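Local coordinates for periplasmic His/Glu/Gln/Arg/opine family-binding protein (Silicibacter pomeroyi, PDB 3I6V) that probably serves as the periplasmic receptor of an ABC transporter for amino acids, and holds a bound lysine in the cleft between its two lobes, at residues F84-Y88 with I199-K203; N87-T92 with D219-Y223; D104-A110 with E145-F150; I116-Y120 with V174-G178. One frame throughout, in Å; residues are numbered along the deposited sequence. Where two conformers were deposited one is given.

Overall arrangement
Contacts 1 and 2 share Asn-87 and Tyr-88 on strand 83-89; their centres lie about 11 Å apart, and Lys-203 of the first packs on Tyr-223 of the second. Contact 3, whose centre is about 35 Å from that of contact 1, belongs to the other lobe. Contact 4 lies between: Asn-87 ND2 hydrogen-bonds Gly-178 O, while Tyr-120, Gln-117, Leu-176 and Val-174 pack against Phe-150 of contact 3. Segments 87-92 and 174-178 both run from one lobe's sheet to the other's, as the hinge strands of periplasmic binding proteins do. Contact 4 touches the bound lysine directly, through Ile-116 and Gln-117, whereas the side chains of Thr-92 and Tyr-88 remain about 7 and 9 Å from it.

Contact 1 of 4, residues F84-Y88 with I199-K203; sequences FTQNY and ITSMK
Lys-203 stretches from helix 189-204 to the chain at Gln-86 and Asn-87, where two acceptors hold its ammonium group. Lys-203 NZ donates to Gln-86 OE1 (2.8 Å) and to Asn-87 O (2.8 Å), and adds a weak, longer bond to Asn-87 OD1, whose stronger donor is Tyr-223 OH. The Gln-86 amide is engaged at both ends. While OE1 takes the lysine, Gln-86 NE2 donates to Thr-200 OG1 (2.9 Å) in an almost straight bond (178°) that lies in the amide plane. A water spans the same two residues, donating to Gln-86 OE1 and bonding Thr-200 OG1, so the rotation of the amide is fixed. Asp-196 supplies further partners, its OD2 for Gln-86 N and its backbone O for Thr-200 OG1. Beside this polar row, Ile-199 CG2 packs on Gln-86 CD (3.5 Å) and its CD1 on Thr-85 CB (3.8 Å). With chi1 at 63°, Thr-85 OG1 stands between its backbone N and carbonyl carbon and can donate to Gln-86 O (2.8 Å); it also bonds Met-182 N. Strand 83-89 pairs antiparallel with strand 180-184 here, and helix 30-42 reaches both segments, Leu-34 meeting Tyr-88 and Leu-38 meeting Ile-199.

Contact 2 of 4, residues N87-T92 with D219-Y223; sequences NYIPPT and DAAVY
Tyr-223 OH donates to Asn-87 OD1 (2.7 Å), approaching from above the carbonyl plane, 50° out of it, and not along a lone pair. Asn-87 OD1 in turn lies at the edge of the Tyr-223 ring, in its plane. Pro-90 takes one face: its CG sits over the middle of the ring, 3.7 Å from the centroid of Tyr-223 and 14° off the normal, a CH-pi contact, and its CD meets Tyr-223 CZ at 3.5 Å. From the opposite side Lys-203 makes a cation-pi contact. The Tyr-223 side chain leaves beside its own backbone N (chi1 -69°), which lays the ring along the chain at residues 88-90. Further on, Ala-221 CB rests on Pro-90 CB (4.3 Å) and Thr-92 CG2 (4.3 Å). Because Asn-87 ND2 bonds Gly-178 O, a leucine in place of Asn-87 would probably leave both the tyrosine hydroxyl and that carbonyl without a mate. The C-terminal tail is thus laid along the chain that links strand 83-89 to strand 93-98, with Tyr-223 on Leu-208 and Ile-89 on Phe-216 of helix 207-216, while helix 30-42 packs on Tyr-88 and Ile-89.

Contact 3 of 4, residues D104-A110 with E145-F150; sequences DLSGIVA and EADAVF
The Asp-147 carboxylate meets the backbone of Ile-108 at its edge: OD1 accepts from Ile-108 N through its anti lone pair (2.8 Å, 174°). The carboxylate of Asp-104 is used differently, Ser-106 N approaching OD1 from above its plane to close an Asx turn. Phe-150 touches across the contact through CB, which lies on Val-109 CG1 (3.8 Å), while its ring turns away to stack on Tyr-120 and meet Tyr-96. Where Asp-147 folds over the turn there is little room, and a side chain on Gly-107 would run into OD1. The two carboxylates, Asp-104 OD2 and Asp-147 OD1, are 5.1 Å apart, and each would probably raise the other's proton affinity slightly. Beyond the turn the strands pair in parallel, with Ala-110 N bonded to Ala-148 O (2.9 Å) and Phe-150 N to Ala-110 O (3.0 Å). Val-109 and Ala-148 share one face of the sheet, where Leu-105 CD2 covers Ala-148 CB (3.9 Å); Ala-110 and Val-149 share the other. Strand 108-112 lies between the parallel strands 127-131 and 148-152, and helices 116-123 and 134-142 pack on the two faces: the beta-alpha-beta crossovers of an alpha/beta lobe in a type II periplasmic binding protein.

Contact 4 of 4, residues I116-Y120 with V174-G178; sequences IQAGY and VPLGG. With LYS (lysine), chain B.
Ile-116, in the first turn of helix 116-123, and Leu-176, in the chain just after strand 172-175, bring the two backbones closest, their CA atoms 6.9 Å apart. Leu-176 fills the angle between two helix side chains a turn apart. Its CB lies against Ile-116 CD1 (3.7 Å), the two side chains sliding past each other in opposite directions, and its CD1 against Tyr-120 CB (3.7 Å), crossing at about a right angle. With chi1 at 176°, opposite the backbone N, the Tyr-120 ring extends along segment 174-178 as far as Val-174, whose CG1 approaches CE1 obliquely (3.5 Å). Gly-177 has a positive phi, and a CB there would collide with Ile-116 CD1. The chain beyond it crosses to strand 180-184 of the other lobe, the hinge topology of a type II periplasmic binding protein, in which the ligand is held between lobes. An alanine in place of Tyr-120 would probably open a gap beside Val-174 CG1 and Leu-176 CD2, leaving them with less to pack on. At the helix start, Ile-116 N donates to the ligand's OXT (2.8 Å, 158°), where the N-terminal end of the helix would favour a carboxylate; Arg-78 and Ser-73 also bond the lysine. Gln-117 bends at chi2 (84°) so that OE1 comes to 3.4 Å from the ligand's CB, while its NE2 bonds Ser-94 OG.

Contact 1 of 4, residues F84-Y88 with I199-K203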
loop_
_atom_site.group_PDB
_atom_site.type_symbol
_atom_site.label_atom_id
_atom_site.label_comp_id
_atom_site.label_asym_id
_atom_site.label_seq_id
_atom_site.Cartn_x
_atom_site.Cartn_y
_atom_site.Cartn_z
ATOM N N PHE A 84 -14.743 1.724 -0.888
ATOM C CA PHE A 84 -13.569 1.982 -1.751
ATOM C C PHE A 84 -13.975 2.621 -3.086
ATOM O O PHE A 84 -15.068 2.343 -3.596
ATOM C CB PHE A 84 -12.844 0.674 -2.057
ATOM C CG PHE A 84 -12.079 0.103 -0.891
ATOM C CD1 PHE A 84 -12.643 -0.899 -0.109
ATOM C CD2 PHE A 84 -10.770 0.538 -0.613
ATOM C CE1 PHE A 84 -11.944 -1.459 0.970
ATOM C CE2 PHE A 84 -10.038 -0.018 0.454
ATOM C CZ PHE A 84 -10.620 -1.014 1.247
ATOM N N THR A 85 -13.105 3.465 -3.644
ATOM C CA THR A 85 -13.162 3.815 -5.072
ATOM C C THR A 85 -12.800 2.577 -5.869
ATOM O O THR A 85 -12.404 1.567 -5.292
ATOM C CB THR A 85 -12.122 4.943 -5.436
ATOM O OG1 THR A 85 -10.777 4.469 -5.212
ATOM C CG2 THR A 85 -12.361 6.192 -4.633
ATOM N N GLN A 86 -12.882 2.661 -7.196
ATOM C CA GLN A 86 -12.245 1.695 -8.062
ATOM C C GLN A 86 -10.733 1.670 -7.773
ATOM O O GLN A 86 -10.197 2.615 -7.178
ATOM C CB GLN A 86 -12.453 2.122 -9.530
ATOM C CG GLN A 86 -11.755 3.467 -9.847
ATOM C CD GLN A 86 -12.128 3.961 -11.228
ATOM O OE1 GLN A 86 -11.767 3.360 -12.245
ATOM N NE2 GLN A 86 -12.879 5.030 -11.263
ATOM N N ASN A 87 -10.041 0.621 -8.214
ATOM C CA ASN A 87 -8.602 0.596 -8.001
ATOM C C ASN A 87 -7.865 1.716 -8.818
ATOM O O ASN A 87 -8.383 2.218 -9.831
ATOM C CB ASN A 87 -7.982 -0.809 -8.155
ATOM C CG ASN A 87 -8.154 -1.445 -9.566
ATOM O OD1 ASN A 87 -8.129 -0.781 -10.619
ATOM N ND2 ASN A 87 -8.268 -2.762 -9.569
ATOM N N TYR A 88 -6.713 2.152 -8.309
ATOM C CA TYR A 88 -5.903 3.101 -9.054
ATOM C C TYR A 88 -4.517 2.535 -9.369
ATOM O O TYR A 88 -3.743 3.150 -10.110
ATOM C CB TYR A 88 -5.872 4.462 -8.394
ATOM C CG TYR A 88 -5.366 4.452 -6.973
ATOM C CD1 TYR A 88 -6.252 4.565 -5.891
ATOM C CD2 TYR A 88 -3.997 4.329 -6.707
ATOM C CE1 TYR A 88 -5.782 4.556 -4.553
ATOM C CE2 TYR A 88 -3.513 4.316 -5.389
ATOM C CZ TYR A 88 -4.396 4.447 -4.332
ATOM O OH TYR A 88 -3.914 4.408 -3.046
ATOM N N ILE A 199 -10.520 9.452 -11.095
ATOM C CA ILE A 199 -9.722 8.288 -11.446
ATOM C C ILE A 199 -10.035 7.797 -12.877
ATOM O O ILE A 199 -9.118 7.493 -13.647
ATOM C CB ILE A 199 -9.900 7.128 -10.421
ATOM C CG1 ILE A 199 -9.347 7.542 -9.049
ATOM C CG2 ILE A 199 -9.202 5.859 -10.919
ATOM C CD1 ILE A 199 -9.811 6.655 -7.879
ATOM N N THR A 200 -11.325 7.682 -13.209
ATOM C CA THR A 200 -11.736 7.233 -14.541
ATOM C C THR A 200 -11.135 8.127 -15.657
ATOM O O THR A 200 -10.577 7.616 -16.614
ATOM C CB THR A 200 -13.270 7.179 -14.642
ATOM O OG1 THR A 200 -13.737 6.148 -13.777
ATOM C CG2 THR A 200 -13.737 6.872 -16.099
ATOM N N SER A 201 -11.233 9.436 -15.489
ATOM C CA SER A 201 -10.612 10.421 -16.407
ATOM C C SER A 201 -9.092 10.208 -16.586
ATOM O O SER A 201 -8.576 10.338 -17.701
ATOM C CB SER A 201 -10.918 11.850 -15.937
ATOM O OG SER A 201 -10.009 12.267 -14.895
ATOM N N MET A 202 -8.373 9.832 -15.522
ATOM C CA MET A 202 -6.921 9.576 -15.649
ATOM C C MET A 202 -6.630 8.246 -16.349
ATOM O O MET A 202 -5.567 8.069 -16.988
ATOM C CB MET A 202 -6.220 9.613 -14.276
ATOM C CG MET A 202 -6.243 10.975 -13.586
ATOM S SD MET A 202 -5.277 11.085 -12.052
ATOM C CE MET A 202 -3.713 10.634 -12.692
ATOM N N LYS A 203 -7.554 7.293 -16.209
ATOM C CA LYS A 203 -7.446 6.029 -16.927
ATOM C C LYS A 203 -7.704 6.256 -18.424
ATOM O O LYS A 203 -7.006 5.705 -19.255
ATOM C CB LYS A 203 -8.391 4.936 -16.360
ATOM C CG LYS A 203 -7.968 4.419 -14.946
ATOM C CD LYS A 203 -8.834 3.275 -14.440
ATOM C CE LYS A 203 -8.500 2.915 -12.971
ATOM N NZ LYS A 203 -9.454 1.863 -12.394
HETATM O O HOH W 1 -12.940 3.305 -14.652
#

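Contact 2 of 4, residues N87-T92 with D219-Y223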
loop_
_atom_site.group_PDB
_atom_site.type_symbol
_atom_site.label_atom_id
_atom_site.label_comp_id
_atom_site.label_asym_id
_atom_site.label_seq_id
_atom_site.Cartn_x
_atom_site.Cartn_y
_atom_site.Cartn_z
ATOM N N ASN A 87 -10.041 0.621 -8.214
ATOM C CA ASN A 87 -8.602 0.596 -8.001
ATOM C C ASN A 87 -7.865 1.716 -8.818
ATOM O O ASN A 87 -8.383 2.218 -9.831
ATOM C CB ASN A 87 -7.982 -0.809 -8.155
ATOM C CG ASN A 87 -8.154 -1.445 -9.566
ATOM O OD1 ASN A 87 -8.129 -0.781 -10.619
ATOM N ND2 ASN A 87 -8.268 -2.762 -9.569
ATOM N N TYR A 88 -6.713 2.152 -8.309
ATOM C CA TYR A 88 -5.903 3.101 -9.054
ATOM C C TYR A 88 -4.517 2.535 -9.369
ATOM O O TYR A 88 -3.743 3.150 -10.110
ATOM C CB TYR A 88 -5.872 4.462 -8.394
ATOM C CG TYR A 88 -5.366 4.452 -6.973
ATOM C CD1 TYR A 88 -6.252 4.565 -5.891
ATOM C CD2 TYR A 88 -3.997 4.329 -6.707
ATOM C CE1 TYR A 88 -5.782 4.556 -4.553
ATOM C CE2 TYR A 88 -3.513 4.316 -5.389
ATOM C CZ TYR A 88 -4.396 4.447 -4.332
ATOM O OH TYR A 88 -3.914 4.408 -3.046
ATOM N N ILE A 89 -4.227 1.360 -8.825
ATOM C CA ILE A 89 -3.177 0.500 -9.341
ATOM C C ILE A 89 -3.822 -0.881 -9.526
ATOM O O ILE A 89 -4.609 -1.301 -8.676
ATOM C CB ILE A 89 -1.970 0.393 -8.373
ATOM C CG1 ILE A 89 -1.518 1.787 -7.886
ATOM C CG2 ILE A 89 -0.770 -0.414 -9.029
ATOM C CD1 ILE A 89 -0.378 1.723 -6.842
ATOM N N PRO A 90 -3.516 -1.573 -10.656
ATOM C CA PRO A 90 -4.007 -2.927 -10.858
ATOM C C PRO A 90 -3.495 -3.868 -9.766
ATOM O O PRO A 90 -2.462 -3.562 -9.128
ATOM C CB PRO A 90 -3.449 -3.330 -12.261
ATOM C CG PRO A 90 -3.286 -1.965 -12.972
ATOM C CD PRO A 90 -2.791 -1.057 -11.840
ATOM N N PRO A 91 -4.208 -4.995 -9.542
ATOM C CA PRO A 91 -3.761 -5.942 -8.524
ATOM C C PRO A 91 -2.313 -6.317 -8.806
ATOM O O PRO A 91 -1.969 -6.600 -9.963
ATOM C CB PRO A 91 -4.687 -7.157 -8.728
ATOM C CG PRO A 91 -5.914 -6.609 -9.441
ATOM C CD PRO A 91 -5.411 -5.464 -10.274
ATOM N N THR A 92 -1.445 -6.243 -7.801
ATOM C CA THR A 92 -0.058 -6.748 -7.989
ATOM C C THR A 92 0.306 -7.810 -6.935
ATOM O O THR A 92 -0.355 -7.928 -5.907
ATOM C CB THR A 92 0.997 -5.613 -8.072
ATOM O OG1 THR A 92 0.883 -4.770 -6.923
ATOM C CG2 THR A 92 0.801 -4.744 -9.360
ATOM N N ASP A 219 8.087 -1.689 -16.525
ATOM C CA ASP A 219 7.423 -2.983 -16.597
ATOM C C ASP A 219 6.222 -3.146 -15.665
ATOM O O ASP A 219 5.604 -4.218 -15.645
ATOM C CB ASP A 219 8.430 -4.116 -16.374
ATOM C CG ASP A 219 9.286 -4.383 -17.612
ATOM O OD1 ASP A 219 8.752 -4.273 -18.759
ATOM O OD2 ASP A 219 10.493 -4.697 -17.441
ATOM N N ALA A 220 5.890 -2.096 -14.915
ATOM C CA ALA A 220 4.730 -2.108 -14.007
ATOM C C ALA A 220 3.412 -2.424 -14.735
ATOM O O ALA A 220 3.198 -2.017 -15.888
ATOM C CB ALA A 220 4.620 -0.786 -13.262
ATOM N N ALA A 221 2.538 -3.161 -14.057
ATOM C CA ALA A 221 1.206 -3.437 -14.576
ATOM C C ALA A 221 0.419 -2.135 -14.725
ATOM O O ALA A 221 0.363 -1.310 -13.799
ATOM C CB ALA A 221 0.478 -4.437 -13.658
ATOM N N VAL A 222 -0.166 -1.927 -15.902
ATOM C CA VAL A 222 -0.941 -0.716 -16.167
ATOM C C VAL A 222 -2.342 -1.052 -16.682
ATOM O O VAL A 222 -2.677 -2.206 -16.822
ATOM C CB VAL A 222 -0.211 0.210 -17.149
ATOM C CG1 VAL A 222 0.995 0.838 -16.458
ATOM C CG2 VAL A 222 0.194 -0.566 -18.433
ATOM N N TYR A 223 -3.163 -0.049 -16.939
ATOM C CA TYR A 223 -4.547 -0.290 -17.349
ATOM C C TYR A 223 -4.757 -0.545 -18.863
ATOM O O TYR A 223 -4.306 0.260 -19.664
ATOM C CB TYR A 223 -5.422 0.852 -16.841
ATOM C CG TYR A 223 -5.554 0.813 -15.313
ATOM C CD1 TYR A 223 -4.770 1.638 -14.496
ATOM C CD2 TYR A 223 -6.418 -0.099 -14.704
ATOM C CE1 TYR A 223 -4.877 1.591 -13.090
ATOM C CE2 TYR A 223 -6.542 -0.169 -13.292
ATOM C CZ TYR A 223 -5.770 0.676 -12.502
ATOM O OH TYR A 223 -5.926 0.604 -11.139
#

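Contact 3 of 4, residues D104-A110 with E145-F150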
loop_
_atom_site.group_PDB
_atom_site.type_symbol
_atom_site.label_atom_id
_atom_site.label_comp_id
_atom_site.label_asym_id
_atom_site.label_seq_id
_atom_site.Cartn_x
_atom_site.Cartn_y
_atom_site.Cartn_z
ATOM N N ASP A 104 13.408 -20.968 5.350
ATOM C CA ASP A 104 12.232 -21.755 5.657
ATOM C C ASP A 104 10.951 -20.880 5.665
ATOM O O ASP A 104 10.621 -20.222 6.668
ATOM C CB ASP A 104 12.430 -22.443 7.011
ATOM C CG ASP A 104 11.246 -23.280 7.424
ATOM O OD1 ASP A 104 10.375 -23.580 6.571
ATOM O OD2 ASP A 104 11.172 -23.617 8.623
ATOM N N LEU A 105 10.224 -20.918 4.553
ATOM C CA LEU A 105 8.972 -20.168 4.393
ATOM C C LEU A 105 7.817 -20.708 5.230
ATOM O O LEU A 105 6.730 -20.129 5.228
ATOM C CB LEU A 105 8.558 -20.107 2.917
ATOM C CG LEU A 105 9.582 -19.578 1.925
ATOM C CD1 LEU A 105 8.946 -19.332 0.549
ATOM C CD2 LEU A 105 10.292 -18.302 2.468
ATOM N N SER A 106 8.024 -21.818 5.931
ATOM C CA SER A 106 7.030 -22.321 6.859
ATOM C C SER A 106 7.485 -22.043 8.287
ATOM O O SER A 106 6.864 -22.466 9.239
ATOM C CB SER A 106 6.754 -23.813 6.621
ATOM O OG SER A 106 6.088 -24.012 5.383
ATOM N N GLY A 107 8.586 -21.304 8.427
ATOM C CA GLY A 107 9.063 -20.913 9.764
ATOM C C GLY A 107 8.376 -19.654 10.263
ATOM O O GLY A 107 7.120 -19.543 10.237
ATOM N N ILE A 108 9.186 -18.707 10.732
ATOM C CA ILE A 108 8.678 -17.442 11.271
ATOM C C ILE A 108 8.630 -16.426 10.142
ATOM O O ILE A 108 9.674 -16.069 9.570
ATOM C CB ILE A 108 9.542 -16.925 12.445
ATOM C CG1 ILE A 108 9.358 -17.851 13.665
ATOM C CG2 ILE A 108 9.146 -15.508 12.792
ATOM C CD1 ILE A 108 10.498 -17.806 14.668
ATOM N N VAL A 109 7.418 -15.978 9.802
ATOM C CA VAL A 109 7.276 -15.036 8.699
ATOM C C VAL A 109 6.748 -13.705 9.235
ATOM O O VAL A 109 5.756 -13.663 9.953
ATOM C CB VAL A 109 6.449 -15.603 7.498
ATOM C CG1 VAL A 109 6.394 -14.593 6.350
ATOM C CG2 VAL A 109 7.081 -16.888 6.952
ATOM N N ALA A 110 7.500 -12.643 8.961
ATOM C CA ALA A 110 7.123 -11.293 9.354
ATOM C C ALA A 110 6.110 -10.724 8.341
ATOM O O ALA A 110 6.234 -10.929 7.141
ATOM C CB ALA A 110 8.362 -10.376 9.402
ATOM N N GLU A 145 15.536 -12.223 13.351
ATOM C CA GLU A 145 14.363 -12.520 14.177
ATOM C C GLU A 145 13.272 -13.290 13.387
ATOM O O GLU A 145 12.450 -13.989 13.969
ATOM C CB GLU A 145 13.781 -11.246 14.827
ATOM C CG GLU A 145 12.323 -11.452 15.330
ATOM C CD GLU A 145 11.621 -10.193 15.886
ATOM O OE1 GLU A 145 12.192 -9.071 15.849
ATOM O OE2 GLU A 145 10.473 -10.353 16.365
ATOM N N ALA A 146 13.279 -13.166 12.065
ATOM C CA ALA A 146 12.306 -13.866 11.244
ATOM C C ALA A 146 12.986 -14.498 10.042
ATOM O O ALA A 146 13.932 -13.936 9.477
ATOM C CB ALA A 146 11.185 -12.900 10.792
ATOM N N ASP A 147 12.483 -15.664 9.648
ATOM C CA ASP A 147 12.964 -16.404 8.466
ATOM C C ASP A 147 12.749 -15.703 7.127
ATOM O O ASP A 147 13.544 -15.844 6.188
ATOM C CB ASP A 147 12.318 -17.811 8.467
ATOM C CG ASP A 147 12.784 -18.656 9.654
ATOM O OD1 ASP A 147 11.977 -18.995 10.563
ATOM O OD2 ASP A 147 14.005 -18.932 9.699
ATOM N N ALA A 148 11.645 -14.964 7.015
ATOM C CA ALA A 148 11.353 -14.220 5.804
ATOM C C ALA A 148 10.277 -13.170 6.096
ATOM O O ALA A 148 9.663 -13.171 7.155
ATOM C CB ALA A 148 10.891 -15.166 4.674
ATOM N N VAL A 149 10.074 -12.284 5.145
ATOM C CA VAL A 149 8.985 -11.312 5.218
ATOM C C VAL A 149 8.088 -11.579 4.015
ATOM O O VAL A 149 8.587 -11.856 2.914
ATOM C CB VAL A 149 9.504 -9.837 5.190
ATOM C CG1 VAL A 149 10.462 -9.630 4.005
ATOM C CG2 VAL A 149 8.331 -8.848 5.117
ATOM N N PHE A 150 6.775 -11.474 4.225
ATOM C CA PHE A 150 5.800 -11.588 3.128
ATOM C C PHE A 150 5.098 -10.240 2.993
ATOM O O PHE A 150 4.472 -9.771 3.936
ATOM C CB PHE A 150 4.802 -12.704 3.469
ATOM C CG PHE A 150 3.822 -13.031 2.362
ATOM C CD1 PHE A 150 4.269 -13.539 1.136
ATOM C CD2 PHE A 150 2.448 -12.856 2.569
ATOM C CE1 PHE A 150 3.349 -13.861 0.118
ATOM C CE2 PHE A 150 1.513 -13.170 1.585
ATOM C CZ PHE A 150 1.960 -13.677 0.349
#

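Contact 4 of 4, residues I116-Y120 with V174-G178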
loop_
_atom_site.group_PDB
_atom_site.type_symbol
_atom_site.label_atom_id
_atom_site.label_comp_id
_atom_site.label_asym_id
_atom_site.label_seq_id
_atom_site.Cartn_x
_atom_site.Cartn_y
_atom_site.Cartn_z
ATOM N N ILE A 116 -3.408 -7.740 4.119
ATOM C CA ILE A 116 -3.830 -8.995 3.490
ATOM C C ILE A 116 -2.698 -9.999 3.606
ATOM O O ILE A 116 -2.941 -11.210 3.695
ATOM C CB ILE A 116 -4.281 -8.779 2.040
ATOM C CG1 ILE A 116 -3.136 -8.225 1.179
ATOM C CG2 ILE A 116 -5.484 -7.816 2.022
ATOM C CD1 ILE A 116 -3.538 -7.785 -0.215
ATOM N N GLN A 117 -1.458 -9.489 3.647
ATOM C CA GLN A 117 -0.270 -10.371 3.756
ATOM C C GLN A 117 -0.237 -11.036 5.112
ATOM O O GLN A 117 -0.043 -12.260 5.206
ATOM C CB GLN A 117 1.040 -9.620 3.440
ATOM C CG GLN A 117 1.208 -9.321 1.932
ATOM C CD GLN A 117 0.471 -8.051 1.511
ATOM O OE1 GLN A 117 -0.045 -7.324 2.368
ATOM N NE2 GLN A 117 0.410 -7.781 0.192
ATOM N N ALA A 118 -0.467 -10.262 6.169
ATOM C CA ALA A 118 -0.621 -10.865 7.491
ATOM C C ALA A 118 -1.770 -11.895 7.514
ATOM O O ALA A 118 -1.609 -12.958 8.084
ATOM C CB ALA A 118 -0.862 -9.800 8.573
ATOM N N GLY A 119 -2.911 -11.576 6.928
ATOM C CA GLY A 119 -4.036 -12.551 6.868
ATOM C C GLY A 119 -3.660 -13.873 6.182
ATOM O O GLY A 119 -4.011 -14.956 6.658
ATOM N N TYR A 120 -2.918 -13.779 5.084
ATOM C CA TYR A 120 -2.499 -14.946 4.301
ATOM C C TYR A 120 -1.545 -15.790 5.120
ATOM O O TYR A 120 -1.669 -17.019 5.163
ATOM C CB TYR A 120 -1.818 -14.473 3.007
ATOM C CG TYR A 120 -1.257 -15.591 2.146
ATOM C CD1 TYR A 120 -2.009 -16.154 1.123
ATOM C CD2 TYR A 120 0.048 -16.059 2.343
ATOM C CE1 TYR A 120 -1.483 -17.190 0.311
ATOM C CE2 TYR A 120 0.592 -17.082 1.538
ATOM C CZ TYR A 120 -0.174 -17.648 0.533
ATOM O OH TYR A 120 0.381 -18.665 -0.254
ATOM N N VAL A 174 2.426 -14.498 -4.962
ATOM C CA VAL A 174 1.055 -14.868 -4.576
ATOM C C VAL A 174 0.137 -13.684 -4.913
ATOM O O VAL A 174 0.372 -12.552 -4.454
ATOM C CB VAL A 174 0.948 -15.199 -3.064
ATOM C CG1 VAL A 174 -0.477 -15.660 -2.680
ATOM C CG2 VAL A 174 1.990 -16.240 -2.636
ATOM N N PRO A 175 -0.929 -13.923 -5.704
ATOM C CA PRO A 175 -1.844 -12.794 -5.972
ATOM C C PRO A 175 -2.770 -12.570 -4.774
ATOM O O PRO A 175 -3.383 -13.520 -4.293
ATOM C CB PRO A 175 -2.632 -13.252 -7.219
ATOM C CG PRO A 175 -1.934 -14.532 -7.703
ATOM C CD PRO A 175 -1.327 -15.134 -6.440
ATOM N N LEU A 176 -2.860 -11.342 -4.260
ATOM C CA LEU A 176 -3.746 -11.082 -3.122
ATOM C C LEU A 176 -4.417 -9.758 -3.296
ATOM O O LEU A 176 -3.736 -8.769 -3.621
ATOM C CB LEU A 176 -2.955 -11.070 -1.786
ATOM C CG LEU A 176 -2.504 -12.359 -1.139
ATOM C CD1 LEU A 176 -1.672 -12.068 0.154
ATOM C CD2 LEU A 176 -3.730 -13.276 -0.801
ATOM N N GLY A 177 -5.751 -9.722 -3.106
ATOM C CA GLY A 177 -6.462 -8.448 -2.958
ATOM C C GLY A 177 -6.908 -7.847 -4.280
ATOM O O GLY A 177 -6.493 -8.305 -5.347
ATOM N N GLY A 178 -7.738 -6.805 -4.209
ATOM C CA GLY A 178 -8.407 -6.275 -5.386
ATOM C C GLY A 178 -7.759 -5.087 -6.091
ATOM O O GLY A 178 -8.435 -4.348 -6.795
HETATM N N LYS B . -1.938 -3.771 -0.066
HETATM C CA LYS B . -1.764 -4.533 1.214
HETATM C C LYS B . -2.991 -4.413 2.090
HETATM O O LYS B . -3.883 -3.619 1.758
HETATM C CB LYS B . -0.516 -4.028 1.980
HETATM C CG LYS B . -0.618 -2.600 2.516
HETATM C CD LYS B . 0.733 -2.187 3.198
HETATM C CE LYS B . 0.681 -0.757 3.850
HETATM N NZ LYS B . 2.078 -0.373 4.404
HETATM O OXT LYS B . -3.098 -5.091 3.152
#